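Local coordinates for protein PA1221 (Pseudomonas aeruginosa, PDB 4DG8) that belongs to the ANL superfamily of AMP-binding enzymes, carries a phosphopantetheine attachment site and holds adenosine monophosphate in its pocket, at residues 424-438 with 476-488. Residues are numbered along the deposited sequence; the frame is centred on the assembly and turned at random.
Sequences LNGYRLDLPALEQRF and LRQLPTWQRPHAC. With AMP (adenosine monophosphate), chain B.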
ATOM      1  N   LEU A 424      10.805   3.403  -2.816  1.00 28.88           N
ATOM      2  CA  LEU A 424      11.395   2.546  -3.838  1.00 34.22           C
ATOM      3  C   LEU A 424      10.389   1.498  -4.325  1.00 33.05           C
ATOM      4  O   LEU A 424      10.067   0.546  -3.613  1.00 34.12           O
ATOM      5  CB  LEU A 424      12.649   1.871  -3.264  1.00 37.20           C
ATOM      6  CG  LEU A 424      13.438   0.863  -4.092  1.00 44.26           C
ATOM      7  CD1 LEU A 424      13.790   1.454  -5.436  1.00 47.75           C
ATOM      8  CD2 LEU A 424      14.701   0.442  -3.337  1.00 47.18           C
ATOM      9  N   ASN A 425       9.904   1.675  -5.547  1.00 38.55           N
ATOM     10  CA  ASN A 425       8.932   0.752  -6.130  1.00 38.98           C
ATOM     11  C   ASN A 425       7.807   0.370  -5.174  1.00 36.22           C
ATOM     12  O   ASN A 425       7.537  -0.813  -4.951  1.00 32.28           O
ATOM     13  CB  ASN A 425       9.625  -0.479  -6.699  1.00 42.03           C
ATOM     14  CG  ASN A 425      10.656  -0.110  -7.729  1.00 46.04           C
ATOM     15  OD1 ASN A 425      10.379   0.678  -8.639  1.00 49.27           O
ATOM     16  ND2 ASN A 425      11.867  -0.638  -7.574  1.00 39.59           N
ATOM     17  N   GLY A 426       7.171   1.385  -4.599  1.00 38.32           N
ATOM     18  CA  GLY A 426       6.020   1.177  -3.737  1.00 40.53           C
ATOM     19  C   GLY A 426       6.332   1.055  -2.259  1.00 38.78           C
ATOM     20  O   GLY A 426       5.436   1.186  -1.431  1.00 44.56           O
ATOM     21  N   TYR A 427       7.597   0.804  -1.924  1.00 35.52           N
ATOM     22  CA  TYR A 427       8.010   0.641  -0.533  1.00 35.85           C
ATOM     23  C   TYR A 427       8.734   1.864   0.030  1.00 37.62           C
ATOM     24  O   TYR A 427       9.585   2.458  -0.635  1.00 39.78           O
ATOM     25  CB  TYR A 427       8.960  -0.554  -0.401  1.00 39.64           C
ATOM     26  CG  TYR A 427       8.374  -1.890  -0.779  1.00 39.87           C
ATOM     27  CD1 TYR A 427       7.402  -2.488   0.014  1.00 43.99           C
ATOM     28  CD2 TYR A 427       8.816  -2.573  -1.911  1.00 38.50           C
ATOM     29  CE1 TYR A 427       6.876  -3.725  -0.318  1.00 47.53           C
ATOM     30  CE2 TYR A 427       8.295  -3.812  -2.257  1.00 38.11           C
ATOM     31  CZ  TYR A 427       7.328  -4.383  -1.450  1.00 48.21           C
ATOM     32  OH  TYR A 427       6.793  -5.609  -1.771  1.00 51.49           O
ATOM     33  N   ARG A 428       8.409   2.237   1.266  1.00 29.47           N
ATOM     34  CA  ARG A 428       9.277   3.150   1.999  1.00 31.90           C
ATOM     35  C   ARG A 428      10.579   2.433   2.400  1.00 35.68           C
ATOM     36  O   ARG A 428      10.594   1.247   2.760  1.00 30.89           O
ATOM     37  CB  ARG A 428       8.578   3.695   3.243  1.00 31.66           C
ATOM     38  CG  ARG A 428       7.443   4.649   2.956  1.00 34.92           C
ATOM     39  CD  ARG A 428       6.684   4.985   4.247  1.00 36.39           C
ATOM     40  NE  ARG A 428       6.028   3.813   4.827  1.00 32.57           N
ATOM     41  CZ  ARG A 428       5.183   3.864   5.857  1.00 34.83           C
ATOM     42  NH1 ARG A 428       4.895   5.031   6.427  1.00 34.84           N
ATOM     43  NH2 ARG A 428       4.628   2.746   6.321  1.00 28.20           N
ATOM     44  N   LEU A 429      11.684   3.156   2.338  1.00 35.65           N
ATOM     45  CA  LEU A 429      12.952   2.572   2.709  1.00 28.10           C
ATOM     46  C   LEU A 429      13.778   3.586   3.461  1.00 30.22           C
ATOM     47  O   LEU A 429      13.933   4.744   3.007  1.00 29.10           O
ATOM     48  CB  LEU A 429      13.707   2.116   1.460  1.00 33.74           C
ATOM     49  CG  LEU A 429      15.021   1.396   1.739  1.00 31.29           C
ATOM     50  CD1 LEU A 429      14.754   0.190   2.635  1.00 33.03           C
ATOM     51  CD2 LEU A 429      15.682   0.992   0.440  1.00 27.53           C
ATOM     52  N   ASP A 430      14.357   3.136   4.572  1.00 33.63           N
ATOM     53  CA  ASP A 430      15.273   3.980   5.311  1.00 33.50           C
ATOM     54  C   ASP A 430      16.587   3.703   4.614  1.00 41.65           C
ATOM     55  O   ASP A 430      17.277   2.713   4.874  1.00 40.54           O
ATOM     56  CB  ASP A 430      15.339   3.507   6.762  1.00 28.33           C
ATOM     57  CG  ASP A 430      16.163   4.421   7.643  1.00 35.69           C
ATOM     58  OD1 ASP A 430      17.052   5.137   7.115  1.00 32.23           O
ATOM     59  OD2 ASP A 430      15.929   4.403   8.878  1.00 33.20           O
ATOM     60  N   LEU A 431      16.943   4.637   3.743  1.00 40.13           N
ATOM     61  CA  LEU A 431      18.064   4.451   2.840  1.00 36.43           C
ATOM     62  C   LEU A 431      19.384   4.519   3.608  1.00 40.84           C
ATOM     63  O   LEU A 431      20.268   3.678   3.404  1.00 34.60           O
ATOM     64  CB  LEU A 431      17.997   5.472   1.699  1.00 36.74           C
ATOM     65  CG  LEU A 431      19.036   5.344   0.584  1.00 49.14           C
ATOM     66  CD1 LEU A 431      18.909   3.997  -0.096  1.00 47.65           C
ATOM     67  CD2 LEU A 431      18.854   6.465  -0.417  1.00 49.12           C
ATOM     68  N   PRO A 432      19.517   5.519   4.500  1.00 40.32           N
ATOM     69  CA  PRO A 432      20.763   5.642   5.258  1.00 44.07           C
ATOM     70  C   PRO A 432      21.011   4.433   6.158  1.00 44.95           C
ATOM     71  O   PRO A 432      22.175   4.089   6.384  1.00 44.76           O
ATOM     72  CB  PRO A 432      20.542   6.908   6.095  1.00 37.85           C
ATOM     73  CG  PRO A 432      19.511   7.670   5.355  1.00 38.05           C
ATOM     74  CD  PRO A 432      18.594   6.628   4.800  1.00 34.95           C
ATOM     75  N   ALA A 433      19.950   3.788   6.641  1.00 40.44           N
ATOM     76  CA  ALA A 433      20.114   2.584   7.464  1.00 45.47           C
ATOM     77  C   ALA A 433      20.687   1.428   6.648  1.00 44.30           C
ATOM     78  O   ALA A 433      21.639   0.774   7.075  1.00 37.80           O
ATOM     79  CB  ALA A 433      18.794   2.176   8.127  1.00 46.89           C
ATOM     80  N   LEU A 434      20.114   1.200   5.467  1.00 36.34           N
ATOM     81  CA  LEU A 434      20.568   0.137   4.570  1.00 41.75           C
ATOM     82  C   LEU A 434      22.008   0.394   4.105  1.00 42.18           C
ATOM     83  O   LEU A 434      22.844  -0.522   3.998  1.00 42.60           O
ATOM     84  CB  LEU A 434      19.604   0.010   3.376  1.00 35.99           C
ATOM     85  CG  LEU A 434      19.909  -1.099   2.364  1.00 42.67           C
ATOM     86  CD1 LEU A 434      19.972  -2.446   3.079  1.00 33.56           C
ATOM     87  CD2 LEU A 434      18.894  -1.121   1.201  1.00 35.39           C
ATOM     88  N   GLU A 435      22.288   1.663   3.854  1.00 34.00           N
ATOM     89  CA  GLU A 435      23.618   2.119   3.474  1.00 40.76           C
ATOM     90  C   GLU A 435      24.625   1.798   4.586  1.00 52.45           C
ATOM     91  O   GLU A 435      25.698   1.215   4.348  1.00 50.38           O
ATOM     92  CB  GLU A 435      23.555   3.626   3.247  1.00 40.61           C
ATOM     93  CG  GLU A 435      24.677   4.218   2.437  1.00 55.75           C
ATOM     94  CD  GLU A 435      24.367   5.647   2.035  1.00 68.68           C
ATOM     95  OE1 GLU A 435      24.503   5.967   0.838  1.00 72.47           O
ATOM     96  OE2 GLU A 435      23.969   6.443   2.915  1.00 71.55           O
ATOM     97  N   GLN A 436      24.266   2.191   5.806  1.00 60.96           N
ATOM     98  CA  GLN A 436      25.104   1.949   6.975  1.00 61.23           C
ATOM     99  C   GLN A 436      25.315   0.448   7.136  1.00 59.17           C
ATOM    100  O   GLN A 436      26.387  -0.006   7.543  1.00 58.01           O
ATOM    101  CB  GLN A 436      24.472   2.562   8.229  1.00 59.35           C
ATOM    102  CG  GLN A 436      25.249   2.306   9.525  1.00 75.41           C
ATOM    103  CD  GLN A 436      26.690   2.808   9.474  1.00 81.50           C
ATOM    104  OE1 GLN A 436      27.621   2.084   9.830  1.00 83.47           O
ATOM    105  NE2 GLN A 436      26.875   4.052   9.041  1.00 84.93           N
ATOM    106  N   ARG A 437      24.290  -0.319   6.781  1.00 53.47           N
ATOM    107  CA  ARG A 437      24.366  -1.772   6.807  1.00 51.60           C
ATOM    108  C   ARG A 437      25.387  -2.341   5.800  1.00 52.84           C
ATOM    109  O   ARG A 437      26.133  -3.280   6.116  1.00 47.96           O
ATOM    110  CB  ARG A 437      22.975  -2.375   6.601  1.00 49.62           C
ATOM    111  CG  ARG A 437      22.961  -3.879   6.674  1.00 51.30           C
ATOM    112  CD  ARG A 437      21.543  -4.445   6.708  1.00 49.30           C
ATOM    113  NE  ARG A 437      21.618  -5.891   6.922  1.00 60.59           N
ATOM    114  CZ  ARG A 437      20.651  -6.762   6.647  1.00 59.21           C
ATOM    115  NH1 ARG A 437      19.492  -6.352   6.138  1.00 51.33           N
ATOM    116  NH2 ARG A 437      20.857  -8.055   6.884  1.00 57.65           N
ATOM    117  N   PHE A 438      25.425  -1.779   4.592  1.00 49.28           N
ATOM    118  CA  PHE A 438      26.474  -2.131   3.639  1.00 49.97           C
ATOM    119  C   PHE A 438      27.866  -1.777   4.181  1.00 53.55           C
ATOM    120  O   PHE A 438      28.806  -2.561   4.042  1.00 47.13           O
ATOM    121  CB  PHE A 438      26.251  -1.450   2.280  1.00 51.64           C
ATOM    122  CG  PHE A 438      25.446  -2.271   1.306  1.00 49.14           C
ATOM    123  CD1 PHE A 438      26.075  -3.150   0.435  1.00 47.90           C
ATOM    124  CD2 PHE A 438      24.063  -2.151   1.246  1.00 53.37           C
ATOM    125  CE1 PHE A 438      25.341  -3.908  -0.470  1.00 51.74           C
ATOM    126  CE2 PHE A 438      23.319  -2.906   0.339  1.00 52.00           C
ATOM    127  CZ  PHE A 438      23.959  -3.786  -0.516  1.00 51.66           C
ATOM    128  N   LEU A 476      23.424  -9.333   0.014  1.00 40.89           N
ATOM    129  CA  LEU A 476      22.402  -9.389  -1.034  1.00 46.92           C
ATOM    130  C   LEU A 476      21.552 -10.658  -0.920  1.00 47.65           C
ATOM    131  O   LEU A 476      20.325 -10.608  -1.042  1.00 52.42           O
ATOM    132  CB  LEU A 476      23.042  -9.312  -2.421  1.00 53.65           C
ATOM    133  CG  LEU A 476      23.855  -8.059  -2.724  1.00 58.23           C
ATOM    134  CD1 LEU A 476      24.416  -8.130  -4.131  1.00 59.95           C
ATOM    135  CD2 LEU A 476      22.996  -6.827  -2.556  1.00 58.17           C
ATOM    136  N   ARG A 477      22.215 -11.793  -0.699  1.00 44.96           N
ATOM    137  CA  ARG A 477      21.515 -13.054  -0.480  1.00 49.40           C
ATOM    138  C   ARG A 477      20.487 -13.001   0.661  1.00 45.96           C
ATOM    139  O   ARG A 477      19.487 -13.724   0.630  1.00 40.24           O
ATOM    140  CB  ARG A 477      22.511 -14.185  -0.220  1.00 55.85           C
ATOM    141  CG  ARG A 477      23.253 -14.652  -1.452  1.00 59.11           C
ATOM    142  CD  ARG A 477      23.963 -15.957  -1.174  1.00 59.32           C
ATOM    143  NE  ARG A 477      25.105 -15.793  -0.278  1.00 55.59           N
ATOM    144  CZ  ARG A 477      26.355 -15.590  -0.691  1.00 53.77           C
ATOM    145  NH1 ARG A 477      26.624 -15.525  -1.989  1.00 51.21           N
ATOM    146  NH2 ARG A 477      27.338 -15.455   0.191  1.00 51.02           N
ATOM    147  N   GLN A 478      20.745 -12.174   1.675  1.00 42.09           N
ATOM    148  CA  GLN A 478      19.851 -12.091   2.835  1.00 42.09           C
ATOM    149  C   GLN A 478      18.752 -11.038   2.715  1.00 43.07           C
ATOM    150  O   GLN A 478      17.803 -11.033   3.503  1.00 47.67           O
ATOM    151  CB  GLN A 478      20.657 -11.814   4.098  1.00 41.01           C
ATOM    152  CG  GLN A 478      21.499 -12.990   4.567  1.00 45.90           C
ATOM    153  CD  GLN A 478      22.169 -12.701   5.887  1.00 51.26           C
ATOM    154  OE1 GLN A 478      23.303 -12.230   5.924  1.00 55.36           O
ATOM    155  NE2 GLN A 478      21.463 -12.964   6.984  1.00 54.74           N
ATOM    156  N   LEU A 479      18.880 -10.149   1.736  1.00 39.32           N
ATOM    157  CA  LEU A 479      17.912  -9.066   1.569  1.00 38.50           C
ATOM    158  C   LEU A 479      16.706  -9.511   0.746  1.00 38.30           C
ATOM    159  O   LEU A 479      16.810 -10.400  -0.101  1.00 40.62           O
ATOM    160  CB  LEU A 479      18.570  -7.837   0.922  1.00 33.03           C
ATOM    161  CG  LEU A 479      19.755  -7.175   1.644  1.00 40.75           C
ATOM    162  CD1 LEU A 479      20.405  -6.115   0.750  1.00 39.99           C
ATOM    163  CD2 LEU A 479      19.344  -6.577   2.992  1.00 39.92           C
ATOM    164  N   PRO A 480      15.547  -8.895   0.996  1.00 40.83           N
ATOM    165  CA  PRO A 480      14.436  -9.165   0.084  1.00 34.06           C
ATOM    166  C   PRO A 480      14.780  -8.619  -1.302  1.00 36.40           C
ATOM    167  O   PRO A 480      15.571  -7.674  -1.407  1.00 34.36           O
ATOM    168  CB  PRO A 480      13.272  -8.395   0.711  1.00 31.13           C
ATOM    169  CG  PRO A 480      13.912  -7.330   1.531  1.00 40.25           C
ATOM    170  CD  PRO A 480      15.201  -7.910   2.037  1.00 38.32           C
ATOM    171  N   THR A 481      14.216  -9.218  -2.345  1.00 33.44           N
ATOM    172  CA  THR A 481      14.554  -8.834  -3.712  1.00 42.57           C
ATOM    173  C   THR A 481      14.483  -7.318  -3.903  1.00 43.49           C
ATOM    174  O   THR A 481      15.390  -6.713  -4.486  1.00 39.31           O
ATOM    175  CB  THR A 481      13.636  -9.519  -4.761  1.00 42.24           C
ATOM    176  OG1 THR A 481      12.262  -9.245  -4.458  1.00 35.30           O
ATOM    177  CG2 THR A 481      13.870 -11.030  -4.790  1.00 44.87           C
ATOM    178  N   TRP A 482      13.419  -6.709  -3.384  1.00 33.66           N
ATOM    179  CA  TRP A 482      13.151  -5.293  -3.643  1.00 31.80           C
ATOM    180  C   TRP A 482      14.181  -4.341  -3.005  1.00 36.19           C
ATOM    181  O   TRP A 482      14.235  -3.171  -3.364  1.00 31.19           O
ATOM    182  CB  TRP A 482      11.727  -4.931  -3.220  1.00 31.74           C
ATOM    183  CG  TRP A 482      11.539  -4.856  -1.735  1.00 37.00           C
ATOM    184  CD1 TRP A 482      11.147  -5.865  -0.900  1.00 36.92           C
ATOM    185  CD2 TRP A 482      11.723  -3.698  -0.909  1.00 46.23           C
ATOM    186  NE1 TRP A 482      11.084  -5.407   0.400  1.00 42.06           N
ATOM    187  CE2 TRP A 482      11.433  -4.082   0.421  1.00 48.16           C
ATOM    188  CE3 TRP A 482      12.104  -2.372  -1.163  1.00 43.52           C
ATOM    189  CZ2 TRP A 482      11.513  -3.189   1.494  1.00 51.93           C
ATOM    190  CZ3 TRP A 482      12.183  -1.483  -0.095  1.00 53.81           C
ATOM    191  CH2 TRP A 482      11.889  -1.898   1.216  1.00 52.75           C
ATOM    192  N   GLN A 483      14.987  -4.841  -2.067  1.00 31.71           N
ATOM    193  CA  GLN A 483      16.055  -4.044  -1.466  1.00 35.91           C
ATOM    194  C   GLN A 483      17.445  -4.292  -2.043  1.00 40.46           C
ATOM    195  O   GLN A 483      18.403  -3.638  -1.632  1.00 45.13           O
ATOM    196  CB  GLN A 483      16.135  -4.299   0.039  1.00 37.30           C
ATOM    197  CG  GLN A 483      14.933  -3.835   0.818  1.00 44.14           C
ATOM    198  CD  GLN A 483      15.105  -4.040   2.312  1.00 43.45           C
ATOM    199  OE1 GLN A 483      16.143  -4.514   2.769  1.00 44.06           O
ATOM    200  NE2 GLN A 483      14.080  -3.689   3.080  1.00 49.92           N
ATOM    201  N   ARG A 484      17.577  -5.253  -2.953  1.00 35.99           N
ATOM    202  CA  ARG A 484      18.894  -5.563  -3.514  1.00 41.59           C
ATOM    203  C   ARG A 484      19.245  -4.578  -4.603  1.00 36.35           C
ATOM    204  O   ARG A 484      18.476  -4.404  -5.547  1.00 35.55           O
ATOM    205  CB  ARG A 484      18.932  -6.975  -4.092  1.00 44.49           C
ATOM    206  CG  ARG A 484      18.770  -8.075  -3.056  1.00 42.36           C
ATOM    207  CD  ARG A 484      18.472  -9.383  -3.752  1.00 45.04           C
ATOM    208  NE  ARG A 484      18.084 -10.425  -2.814  1.00 50.00           N
ATOM    209  CZ  ARG A 484      17.683 -11.634  -3.185  1.00 50.39           C
ATOM    210  NH1 ARG A 484      17.617 -11.942  -4.478  1.00 53.10           N
ATOM    211  NH2 ARG A 484      17.350 -12.529  -2.266  1.00 38.77           N
ATOM    212  N   PRO A 485      20.408  -3.922  -4.482  1.00 41.28           N
ATOM    213  CA  PRO A 485      20.810  -2.982  -5.537  1.00 40.42           C
ATOM    214  C   PRO A 485      20.833  -3.670  -6.892  1.00 41.61           C
ATOM    215  O   PRO A 485      21.209  -4.841  -6.983  1.00 38.04           O
ATOM    216  CB  PRO A 485      22.226  -2.583  -5.132  1.00 34.12           C
ATOM    217  CG  PRO A 485      22.230  -2.738  -3.646  1.00 44.18           C
ATOM    218  CD  PRO A 485      21.347  -3.924  -3.351  1.00 45.97           C
ATOM    219  N   HIS A 486      20.414  -2.949  -7.925  1.00 46.92           N
ATOM    220  CA  HIS A 486      20.492  -3.445  -9.289  1.00 52.18           C
ATOM    221  C   HIS A 486      21.951  -3.692  -9.669  1.00 56.15           C
ATOM    222  O   HIS A 486      22.267  -4.637 -10.393  1.00 59.57           O
ATOM    223  CB  HIS A 486      19.862  -2.437 -10.252  1.00 58.27           C
ATOM    224  CG  HIS A 486      20.057  -2.783 -11.692  1.00 68.77           C
ATOM    225  ND1 HIS A 486      19.364  -3.802 -12.312  1.00 74.67           N
ATOM    226  CD2 HIS A 486      20.877  -2.258 -12.633  1.00 74.89           C
ATOM    227  CE1 HIS A 486      19.746  -3.884 -13.575  1.00 81.05           C
ATOM    228  NE2 HIS A 486      20.662  -2.959 -13.796  1.00 79.60           N
ATOM    229  N   ALA A 487      22.839  -2.836  -9.173  1.00 56.60           N
ATOM    230  CA  ALA A 487      24.271  -2.989  -9.414  1.00 54.44           C
ATOM    231  C   ALA A 487      25.099  -2.657  -8.172  1.00 51.20           C
ATOM    232  O   ALA A 487      24.881  -1.625  -7.534  1.00 48.94           O
ATOM    233  CB  ALA A 487      24.702  -2.115 -10.586  1.00 49.00           C
ATOM    234  N   CYS A 488      26.041  -3.533  -7.830  1.00 50.57           N
ATOM    235  CA  CYS A 488      27.035  -3.230  -6.797  1.00 47.93           C
ATOM    236  C   CYS A 488      28.365  -2.981  -7.477  1.00 53.43           C
ATOM    237  O   CYS A 488      28.909  -3.873  -8.129  1.00 56.06           O
ATOM    238  CB  CYS A 488      27.198  -4.389  -5.824  1.00 49.59           C
ATOM    239  SG  CYS A 488      25.910  -4.507  -4.598  1.00 62.26           S
TER
HETATM  240  P   AMP B 701       3.296   4.217   2.105  1.00 26.02           P
HETATM  241  O1P AMP B 701       4.157   3.070   1.621  1.00 21.91           O
HETATM  242  O2P AMP B 701       1.906   4.386   1.507  1.00 21.46           O
HETATM  243  O3P AMP B 701       3.212   4.085   3.615  1.00 18.74           O
HETATM  244  O5' AMP B 701       4.098   5.581   1.962  1.00 23.28           O
HETATM  245  C5' AMP B 701       3.618   6.764   2.570  1.00 19.44           C
HETATM  246  C4' AMP B 701       4.496   7.944   2.258  1.00 26.58           C
HETATM  247  O4' AMP B 701       4.602   8.120   0.820  1.00 25.16           O
HETATM  248  C3' AMP B 701       3.996   9.286   2.761  1.00 27.62           C
HETATM  249  O3' AMP B 701       4.281   9.497   4.139  1.00 25.55           O
HETATM  250  C2' AMP B 701       4.690  10.270   1.829  1.00 26.56           C
HETATM  251  O2' AMP B 701       6.044  10.457   2.223  1.00 24.71           O
HETATM  252  C1' AMP B 701       4.671   9.499   0.505  1.00 22.01           C
HETATM  253  N9  AMP B 701       3.496   9.850  -0.326  1.00 25.49           N
HETATM  254  C8  AMP B 701       2.381   9.089  -0.444  1.00 23.02           C
HETATM  255  N7  AMP B 701       1.471   9.661  -1.270  1.00 22.04           N
HETATM  256  C5  AMP B 701       1.983  10.825  -1.698  1.00 26.91           C
HETATM  257  C6  AMP B 701       1.534  11.925  -2.594  1.00 23.79           C
HETATM  258  N6  AMP B 701       0.332  11.888  -3.197  1.00 20.51           N
HETATM  259  N1  AMP B 701       2.374  12.970  -2.792  1.00 28.59           N
HETATM  260  C2  AMP B 701       3.582  13.004  -2.189  1.00 23.97           C
HETATM  261  N3  AMP B 701       4.050  12.042  -1.368  1.00 22.74           N
HETATM  262  C4  AMP B 701       3.320  10.941  -1.081  1.00 23.44           C
HETATM  263  O   HOH W   1      12.373  -2.291  -5.753  1.00 35.08           O
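A beta hairpin of the small C-terminal domain, as in ANL enzymes, closed by the type I' turn from Leu424 to Tyr427, packs against the 3-10 segment 481-483 by stacking Tyr427 on Trp482. The tyrosine ring lies over the five-membered ring of the indole, centroids 3.9 Å apart and planes at 30°, while Tyr427 CB rests over the six-membered ring as a CH-pi contact, 3.7 Å from its centroid. Trp482 reaches this place because chi1, 73°, sets CG between its backbone N and carbonyl carbon. Its other face is covered by Gln483 CG, so the indole is sandwiched between Tyr427 and Gln483, which probably limits its tilt. Leu429 CD1 comes obliquely to the indole, 3.8 Å from Trp482 CH2, and Leu424 CD2 leans on the carbonyl oxygen of Trp482. Asn425 ND2 is hydrogen-bonded to Lys458 O.

Further along, the helix that Asp430 caps through Ala433 N presents Leu434, Arg437 and Phe438 to the second segment. Phe438 CZ meets Pro485 CG at 3.7 Å, and Leu476 CD2 comes in at the ring edge, near its plane. The extended chain of Arg437 runs past Leu479 in the opposite direction, bringing NH1 to 3.2 Å from Leu479 CD2. Leu434 adds its CD2 against the carbonyl oxygen of Gln483, 3.8 Å away.

Arg428 points away from this interface: AMP O3P sits 3.0 Å above its guanidinium plane, and Glu313 forms a salt bridge with NH1. Tyr427 OH is hydrogen-bonded to Ser214, and Phe215 also meets its ring; together these contacts tie the hairpin to the larger N-terminal part. Strand 421-424 completes the hairpin, whereas helix 431-439 lies against strand 444-454 through Leu434 and Phe438, and strand 487-490 joins the same sheet beside strand 457-466.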